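Local coordinates for protein cysteine protease (Listeria monocytogenes, PDB 5HU4) that anchors surface proteins to the cell wall as a class A sortase, cleaving a C-terminal sorting signal through a covalent thioester intermediate, at residues Ile7-Pro10 and Ser11-Val14. Numbering follows the deposited sequence.
Sequences IAVP and SVDV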
ATOM      1  N   ILE A   7      -3.592   1.996   5.636  1.00 20.02           N
ATOM      2  CA  ILE A   7      -2.578   0.976   5.400  1.00 20.55           C
ATOM      3  C   ILE A   7      -1.368   1.259   6.285  1.00 20.07           C
ATOM      4  O   ILE A   7      -0.996   2.414   6.492  1.00 20.66           O
ATOM      5  CB  ILE A   7      -2.148   0.914   3.915  1.00 20.87           C
ATOM      6  CG1 ILE A   7      -1.088  -0.172   3.711  1.00 22.25           C
ATOM      7  CG2 ILE A   7      -1.639   2.267   3.435  1.00 20.06           C
ATOM      8  CD1 ILE A   7      -0.494  -0.194   2.331  1.00 21.22           C
ATOM      9  N   ALA A   8      -0.763   0.206   6.824  1.00 20.48           N
ATOM     10  CA  ALA A   8       0.375   0.379   7.712  1.00 18.70           C
ATOM     11  C   ALA A   8       1.469  -0.653   7.467  1.00 19.67           C
ATOM     12  O   ALA A   8       1.199  -1.848   7.342  1.00 19.53           O
ATOM     13  CB  ALA A   8      -0.080   0.321   9.157  1.00 20.04           C
ATOM     14  N   VAL A   9       2.705  -0.172   7.387  1.00 19.34           N
ATOM     15  CA  VAL A   9       3.875  -1.039   7.326  1.00 18.32           C
ATOM     16  C   VAL A   9       4.838  -0.643   8.443  1.00 21.26           C
ATOM     17  O   VAL A   9       5.716   0.195   8.243  1.00 18.10           O
ATOM     18  CB  VAL A   9       4.592  -0.956   5.966  1.00 20.47           C
ATOM     19  CG1 VAL A   9       5.538  -2.129   5.807  1.00 18.62           C
ATOM     20  CG2 VAL A   9       3.583  -0.936   4.828  1.00 18.68           C
ATOM     21  N   PRO A  10       4.666  -1.248   9.628  1.00 21.79           N
ATOM     22  CA  PRO A  10       5.384  -0.871  10.853  1.00 18.46           C
ATOM     23  C   PRO A  10       6.901  -1.057  10.788  1.00 23.17           C
ATOM     24  O   PRO A  10       7.621  -0.403  11.544  1.00 24.32           O
ATOM     25  CB  PRO A  10       4.775  -1.800  11.911  1.00 22.06           C
ATOM     26  CG  PRO A  10       4.227  -2.953  11.142  1.00 19.86           C
ATOM     27  CD  PRO A  10       3.737  -2.368   9.857  1.00 19.01           C
ATOM     28  N   SER A  11       7.383  -1.927   9.906  1.00 23.52           N
ATOM     29  CA  SER A  11       8.818  -2.178   9.805  1.00 22.83           C
ATOM     30  C   SER A  11       9.556  -0.983   9.208  1.00 22.08           C
ATOM     31  O   SER A  11      10.754  -0.804   9.437  1.00 18.41           O
ATOM     32  CB  SER A  11       9.091  -3.431   8.971  1.00 19.63           C
ATOM     33  OG  SER A  11       8.878  -3.183   7.593  1.00 27.56           O
ATOM     34  N   VAL A  12       8.837  -0.168   8.443  1.00 19.77           N
ATOM     35  CA  VAL A  12       9.421   1.015   7.820  1.00 19.19           C
ATOM     36  C   VAL A  12       8.669   2.283   8.215  1.00 18.86           C
ATOM     37  O   VAL A  12       8.788   3.316   7.558  1.00 18.85           O
ATOM     38  CB  VAL A  12       9.438   0.893   6.285  1.00 19.65           C
ATOM     39  CG1 VAL A  12      10.437  -0.167   5.848  1.00 20.09           C
ATOM     40  CG2 VAL A  12       8.047   0.573   5.764  1.00 19.49           C
ATOM     41  N   ASP A  13       7.892   2.185   9.291  1.00 23.17           N
ATOM     42  CA  ASP A  13       7.173   3.322   9.866  1.00 25.31           C
ATOM     43  C   ASP A  13       6.230   4.003   8.874  1.00 24.66           C
ATOM     44  O   ASP A  13       6.177   5.231   8.798  1.00 24.89           O
ATOM     45  CB  ASP A  13       8.165   4.347  10.425  1.00 23.40           C
ATOM     46  CG  ASP A  13       7.637   5.050  11.660  1.00 31.00           C
ATOM     47  OD1 ASP A  13       6.677   4.538  12.272  1.00 32.37           O
ATOM     48  OD2 ASP A  13       8.184   6.114  12.019  1.00 39.83           O
ATOM     49  N   VAL A  14       5.491   3.200   8.116  1.00 24.19           N
ATOM     50  CA  VAL A  14       4.471   3.725   7.217  1.00 19.63           C
ATOM     51  C   VAL A  14       3.091   3.559   7.840  1.00 18.96           C
ATOM     52  O   VAL A  14       2.691   2.453   8.194  1.00 18.55           O
ATOM     53  CB  VAL A  14       4.499   3.025   5.842  1.00 19.60           C
ATOM     54  CG1 VAL A  14       3.275   3.407   5.022  1.00 18.65           C
ATOM     55  CG2 VAL A  14       5.776   3.375   5.095  1.00 20.98           C
TER
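Val9 and Val14 pack side by side on the same face of a beta hairpin, Val9 CB 4.0 Å from Val14 CB. They form an antiparallel hydrogen-bonded pair: Val9 N gives to Val14 O at 2.7 Å, and Val14 N returns a nearly straight bond, 174° at the hydrogen, to Val9 O. That oxygen also accepts from Val12 N at 3.1 Å; the two donors reach it from opposite faces of the carbonyl plane. Val9 has CG1 anti to its backbone nitrogen (chi1 -164°), which carries this methyl toward the turn, where it meets Val12 CG2 at 3.7 Å. Val12 points the same way as Val9, its CG2 set between its own nitrogen and carbonyl carbon and also resting against Val9 O at 3.4 Å.

The loop is a type I turn, Pro10 and Ser11 at its corners, followed by a weak Asp13 N to Pro10 O bond and closed by a G1 beta bulge, in which Asp13 and Val14 together face Val9; it joins strands 3-9 and 14-19 of the sortase beta-barrel. Pro10 suits the first corner because its ring holds phi near the value required and no N-H is used there. Ser11 OG makes a weak hydrogen bond to Asp69. Exposed Asp13 takes the left-handed bulge position (phi 57°), more often occupied by glycine or asparagine, and its CB points away from residues 7-10. Beta-branched valines favour the extended backbone at Val9 and Val14; Val65 touches both Val9 and Val12, and Pro61 packs on Val14. Val14 O, drawn to Val9 N, also lies 3.1 Å from Ala8 CA in a CA-H...O contact.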